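Long-range contact in geranyltranstransferase (Enterococcus faecalis, PDB 3P8L), which probably makes farnesyl diphosphate by joining isopentenyl diphosphate to geranyl diphosphate, with magnesium as cofactor: residues L53-K67 and L189-Q203. Residues are numbered along the deposited sequence; the frame is centred on the assembly and turned at random. Where two conformers were deposited one is given.
Sequences LRPLLVLTTVAAFQK and LIEFALIAGGVLANQ
Gln203 lies flat on the ring of Phe65 where two helices of the all-helical isoprenoid synthase fold, 53-64 and 175-200, end side by side. From Gln203 CB, chi1 (-63°) sets CG over the ring centre as a CH-pi contact, 3.7 Å from its centroid, and the bend at chi2 turns CD back across the ring. CD then passes above Phe65 CD2 (3.4 Å) and OE1 sits by CE2, the amide and ring planes only 16° apart. NE2, over the CD2 side, donates to Ala201 O, which helps hold the amide in this rotation. Ala201 CB packs obliquely against the same ring, and a Schellman motif with Asn202 at C-prime leads to Gln203.

The axes of 53-64 and 189-200 approach to 7.8 Å at -31°. Gly197 makes this possible: Thr61 CG2 rests 3.6 Å from Gly197 CA, in the place a side chain would need. The hydroxyl of Thr61 turns back to Leu57 O. Ala193 CB fits between Leu57 and Val58, while Val58 CG1 meets Leu200 CD1 at 3.7 Å. At the other end Ile190 CD1 sits over one face of the Arg54 guanidinium, toward its rim. Mainly apolar packing and an amide-ring stack thus join the helices, through fit of shape.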
loop_
_atom_site.group_PDB
_atom_site.type_symbol
_atom_site.label_atom_id
_atom_site.label_comp_id
_atom_site.label_asym_id
_atom_site.label_seq_id
_atom_site.Cartn_x
_atom_site.Cartn_y
_atom_site.Cartn_z
ATOM N N LEU A 53 6.519 16.224 9.765
ATOM C CA LEU A 53 6.641 15.794 11.144
ATOM C C LEU A 53 7.082 14.350 11.277
ATOM O O LEU A 53 7.975 14.045 12.080
ATOM C CB LEU A 53 5.327 16.020 11.902
ATOM C CG LEU A 53 5.272 15.534 13.356
ATOM C CD1 LEU A 53 6.346 16.225 14.191
ATOM C CD2 LEU A 53 3.889 15.744 13.969
ATOM N N ARG A 54 6.495 13.472 10.474
ATOM C CA ARG A 54 6.782 12.044 10.582
ATOM C C ARG A 54 8.227 11.621 10.202
ATOM O O ARG A 54 8.895 10.948 11.003
ATOM C CB ARG A 54 5.693 11.205 9.898
ATOM C CG ARG A 54 4.345 11.284 10.638
ATOM C CD ARG A 54 3.113 11.108 9.712
ATOM N NE ARG A 54 1.900 11.447 10.446
ATOM C CZ ARG A 54 1.451 12.682 10.658
ATOM N NH1 ARG A 54 2.069 13.744 10.135
ATOM N NH2 ARG A 54 0.349 12.858 11.381
ATOM N N PRO A 55 8.704 12.004 9.002
ATOM C CA PRO A 55 10.123 11.782 8.697
ATOM C C PRO A 55 11.063 12.530 9.651
ATOM O O PRO A 55 12.131 12.006 9.976
ATOM C CB PRO A 55 10.272 12.319 7.262
ATOM C CG PRO A 55 9.112 13.201 7.022
ATOM C CD PRO A 55 7.996 12.589 7.841
ATOM N N LEU A 56 10.663 13.719 10.103
ATOM C CA LEU A 56 11.427 14.458 11.103
ATOM C C LEU A 56 11.598 13.644 12.382
ATOM O O LEU A 56 12.708 13.552 12.896
ATOM C CB LEU A 56 10.855 15.861 11.392
ATOM C CG LEU A 56 11.718 16.760 12.299
ATOM C CD1 LEU A 56 13.131 16.885 11.701
ATOM C CD2 LEU A 56 11.113 18.145 12.566
ATOM N N LEU A 57 10.528 12.996 12.842
ATOM C CA LEU A 57 10.608 12.099 14.012
ATOM C C LEU A 57 11.566 10.921 13.827
ATOM O O LEU A 57 12.379 10.652 14.717
ATOM C CB LEU A 57 9.219 11.602 14.408
ATOM C CG LEU A 57 8.341 12.617 15.142
ATOM C CD1 LEU A 57 6.910 12.093 15.166
ATOM C CD2 LEU A 57 8.862 12.885 16.556
ATOM N N VAL A 58 11.487 10.251 12.670
ATOM C CA VAL A 58 12.401 9.158 12.331
ATOM C C VAL A 58 13.859 9.602 12.508
ATOM O O VAL A 58 14.619 8.968 13.239
ATOM C CB VAL A 58 12.206 8.624 10.884
ATOM C CG1 VAL A 58 13.236 7.548 10.562
ATOM C CG2 VAL A 58 10.810 8.042 10.680
ATOM N N LEU A 59 14.211 10.700 11.853
ATOM C CA LEU A 59 15.585 11.195 11.801
ATOM C C LEU A 59 16.077 11.773 13.135
ATOM O O LEU A 59 17.240 11.573 13.522
ATOM C CB LEU A 59 15.735 12.218 10.676
ATOM C CG LEU A 59 15.457 11.657 9.271
ATOM C CD1 LEU A 59 15.752 12.715 8.265
ATOM C CD2 LEU A 59 16.258 10.384 8.937
ATOM N N THR A 60 15.178 12.437 13.853
ATOM C CA THR A 60 15.502 12.981 15.156
ATOM C C THR A 60 15.819 11.843 16.130
ATOM O O THR A 60 16.728 11.964 16.958
ATOM C CB THR A 60 14.376 13.902 15.662
ATOM O OG1 THR A 60 14.138 14.926 14.679
ATOM C CG2 THR A 60 14.753 14.574 16.974
ATOM N N THR A 61 15.095 10.733 15.998
ATOM C CA THR A 61 15.252 9.580 16.886
ATOM C C THR A 61 16.619 8.932 16.635
ATOM O O THR A 61 17.321 8.594 17.583
ATOM C CB THR A 61 14.065 8.589 16.745
ATOM O OG1 THR A 61 12.864 9.269 17.126
ATOM C CG2 THR A 61 14.229 7.365 17.630
ATOM N N VAL A 62 16.995 8.810 15.362
ATOM C CA VAL A 62 18.319 8.318 14.972
ATOM C C VAL A 62 19.426 9.258 15.519
ATOM O O VAL A 62 20.466 8.787 16.010
ATOM C CB VAL A 62 18.418 8.141 13.430
ATOM C CG1 VAL A 62 19.833 7.754 12.986
ATOM C CG2 VAL A 62 17.422 7.083 12.944
ATOM N N ALA A 63 19.177 10.569 15.461
ATOM C CA ALA A 63 20.100 11.585 15.990
ATOM C C ALA A 63 20.288 11.461 17.502
ATOM O O ALA A 63 21.415 11.518 17.989
ATOM C CB ALA A 63 19.647 12.992 15.625
ATOM N N ALA A 64 19.179 11.282 18.213
ATOM C CA ALA A 64 19.183 11.036 19.655
ATOM C C ALA A 64 20.099 9.878 20.105
ATOM O O ALA A 64 20.693 9.960 21.174
ATOM C CB ALA A 64 17.770 10.822 20.155
ATOM N N PHE A 65 20.218 8.829 19.288
ATOM C CA PHE A 65 21.103 7.683 19.592
ATOM C C PHE A 65 22.495 7.796 18.961
ATOM O O PHE A 65 23.230 6.804 18.874
ATOM C CB PHE A 65 20.454 6.349 19.190
ATOM C CG PHE A 65 19.210 6.029 19.955
ATOM C CD1 PHE A 65 17.969 6.126 19.341
ATOM C CD2 PHE A 65 19.269 5.647 21.296
ATOM C CE1 PHE A 65 16.807 5.849 20.030
ATOM C CE2 PHE A 65 18.106 5.367 21.998
ATOM C CZ PHE A 65 16.869 5.470 21.364
ATOM N N GLN A 66 22.826 9.008 18.522
ATOM C CA GLN A 66 24.151 9.400 18.066
ATOM C C GLN A 66 24.686 8.551 16.925
ATOM O O GLN A 66 25.865 8.199 16.893
ATOM C CB GLN A 66 25.139 9.473 19.246
ATOM C CG GLN A 66 24.878 10.670 20.179
ATOM C CD GLN A 66 25.563 10.549 21.536
ATOM O OE1 GLN A 66 26.453 9.723 21.725
ATOM N NE2 GLN A 66 25.148 11.378 22.488
ATOM N N LYS A 67 23.799 8.209 15.997
ATOM C CA LYS A 67 24.186 7.472 14.802
ATOM C C LYS A 67 24.283 8.445 13.637
ATOM O O LYS A 67 23.451 9.342 13.510
ATOM C CB LYS A 67 23.166 6.375 14.510
ATOM C CG LYS A 67 23.397 5.628 13.208
ATOM C CD LYS A 67 22.298 4.619 12.963
ATOM C CE LYS A 67 21.742 4.738 11.556
ATOM N NZ LYS A 67 22.782 4.814 10.507
ATOM N N LEU A 189 1.060 5.980 13.040
ATOM C CA LEU A 189 2.210 6.357 12.189
ATOM C C LEU A 189 3.297 7.087 12.994
ATOM O O LEU A 189 4.471 7.014 12.652
ATOM C CB LEU A 189 1.785 7.256 11.001
ATOM C CG LEU A 189 0.928 6.769 9.823
ATOM C CD1 LEU A 189 0.889 7.848 8.726
ATOM C CD2 LEU A 189 1.438 5.454 9.239
ATOM N N ILE A 190 2.879 7.826 14.015
ATOM C CA ILE A 190 3.805 8.500 14.950
ATOM C C ILE A 190 4.581 7.414 15.689
ATOM O O ILE A 190 5.813 7.505 15.801
ATOM C CB ILE A 190 3.081 9.448 15.948
ATOM C CG1 ILE A 190 2.293 10.543 15.208
ATOM C CG2 ILE A 190 4.077 10.098 16.950
ATOM C CD1 ILE A 190 3.106 11.404 14.294
ATOM N N GLU A 191 3.854 6.382 16.148
ATOM C CA GLU A 191 4.485 5.238 16.806
ATOM C C GLU A 191 5.460 4.532 15.874
ATOM O O GLU A 191 6.597 4.229 16.282
ATOM C CB GLU A 191 3.441 4.285 17.408
ATOM C CG GLU A 191 2.905 4.756 18.762
ATOM C CD GLU A 191 1.535 4.190 19.093
ATOM O OE1 GLU A 191 0.996 3.427 18.266
ATOM O OE2 GLU A 191 0.996 4.515 20.174
ATOM N N PHE A 192 5.049 4.314 14.616
ATOM C CA PHE A 192 5.973 3.760 13.629
ATOM C C PHE A 192 7.240 4.607 13.514
ATOM O O PHE A 192 8.335 4.053 13.423
ATOM C CB PHE A 192 5.350 3.603 12.224
ATOM C CG PHE A 192 6.346 3.131 11.197
ATOM C CD1 PHE A 192 6.630 1.775 11.073
ATOM C CD2 PHE A 192 7.056 4.043 10.404
ATOM C CE1 PHE A 192 7.558 1.335 10.142
ATOM C CE2 PHE A 192 8.003 3.610 9.499
ATOM C CZ PHE A 192 8.253 2.242 9.366
ATOM N N ALA A 193 7.111 5.935 13.480
ATOM C CA ALA A 193 8.301 6.772 13.280
ATOM C C ALA A 193 9.353 6.523 14.383
ATOM O O ALA A 193 10.544 6.395 14.095
ATOM C CB ALA A 193 7.940 8.241 13.225
ATOM N N LEU A 194 8.891 6.451 15.627
ATOM C CA LEU A 194 9.773 6.201 16.791
ATOM C C LEU A 194 10.380 4.789 16.820
ATOM O O LEU A 194 11.599 4.632 17.040
ATOM C CB LEU A 194 9.041 6.526 18.102
ATOM C CG LEU A 194 9.120 7.964 18.650
ATOM C CD1 LEU A 194 10.510 8.268 19.165
ATOM C CD2 LEU A 194 8.660 9.037 17.645
ATOM N N ILE A 195 9.532 3.785 16.578
ATOM C CA ILE A 195 9.940 2.395 16.383
ATOM C C ILE A 195 10.997 2.280 15.312
ATOM O O ILE A 195 12.049 1.677 15.549
ATOM C CB ILE A 195 8.722 1.473 16.037
ATOM C CG1 ILE A 195 7.811 1.322 17.253
ATOM C CG2 ILE A 195 9.166 0.099 15.518
ATOM C CD1 ILE A 195 6.600 0.472 16.991
ATOM N N ALA A 196 10.739 2.880 14.144
ATOM C CA ALA A 196 11.695 2.840 13.054
ATOM C C ALA A 196 13.019 3.505 13.414
ATOM O O ALA A 196 14.080 2.989 13.059
ATOM C CB ALA A 196 11.120 3.462 11.776
ATOM N N GLY A 197 12.952 4.666 14.063
ATOM C CA GLY A 197 14.146 5.320 14.611
ATOM C C GLY A 197 14.971 4.373 15.482
ATOM O O GLY A 197 16.176 4.246 15.284
ATOM N N GLY A 198 14.307 3.681 16.410
ATOM C CA GLY A 198 14.955 2.645 17.238
ATOM C C GLY A 198 15.607 1.490 16.494
ATOM O O GLY A 198 16.706 1.060 16.848
ATOM N N VAL A 199 14.929 0.995 15.461
ATOM C CA VAL A 199 15.402 -0.130 14.667
ATOM C C VAL A 199 16.599 0.291 13.818
ATOM O O VAL A 199 17.599 -0.439 13.710
ATOM C CB VAL A 199 14.248 -0.691 13.793
ATOM C CG1 VAL A 199 14.742 -1.663 12.743
ATOM C CG2 VAL A 199 13.201 -1.342 14.671
ATOM N N LEU A 200 16.498 1.484 13.235
ATOM C CA LEU A 200 17.585 2.060 12.458
ATOM C C LEU A 200 18.838 2.280 13.304
ATOM O O LEU A 200 19.949 2.193 12.787
ATOM C CB LEU A 200 17.149 3.375 11.780
ATOM C CG LEU A 200 16.061 3.238 10.694
ATOM C CD1 LEU A 200 15.494 4.606 10.290
ATOM C CD2 LEU A 200 16.575 2.501 9.488
ATOM N N ALA A 201 18.645 2.558 14.595
ATOM C CA ALA A 201 19.754 2.826 15.502
ATOM C C ALA A 201 20.203 1.584 16.293
ATOM O O ALA A 201 21.001 1.701 17.233
ATOM C CB ALA A 201 19.389 3.958 16.447
ATOM N N ASN A 202 19.675 0.417 15.912
ATOM C CA ASN A 202 19.991 -0.872 16.544
ATOM C C ASN A 202 19.734 -0.981 18.044
ATOM O O ASN A 202 20.499 -1.622 18.764
ATOM C CB ASN A 202 21.427 -1.315 16.223
ATOM C CG ASN A 202 21.466 -2.595 15.419
ATOM O OD1 ASN A 202 21.858 -2.592 14.253
ATOM N ND2 ASN A 202 21.047 -3.700 16.036
ATOM N N GLN A 203 18.653 -0.361 18.502
ATOM C CA GLN A 203 18.274 -0.393 19.905
ATOM C C GLN A 203 17.575 -1.688 20.285
ATOM O O GLN A 203 17.093 -2.424 19.413
ATOM C CB GLN A 203 17.393 0.802 20.234
ATOM C CG GLN A 203 18.108 2.129 20.048
ATOM C CD GLN A 203 19.354 2.236 20.916
ATOM O OE1 GLN A 203 19.273 2.241 22.141
ATOM N NE2 GLN A 203 20.501 2.346 20.283
#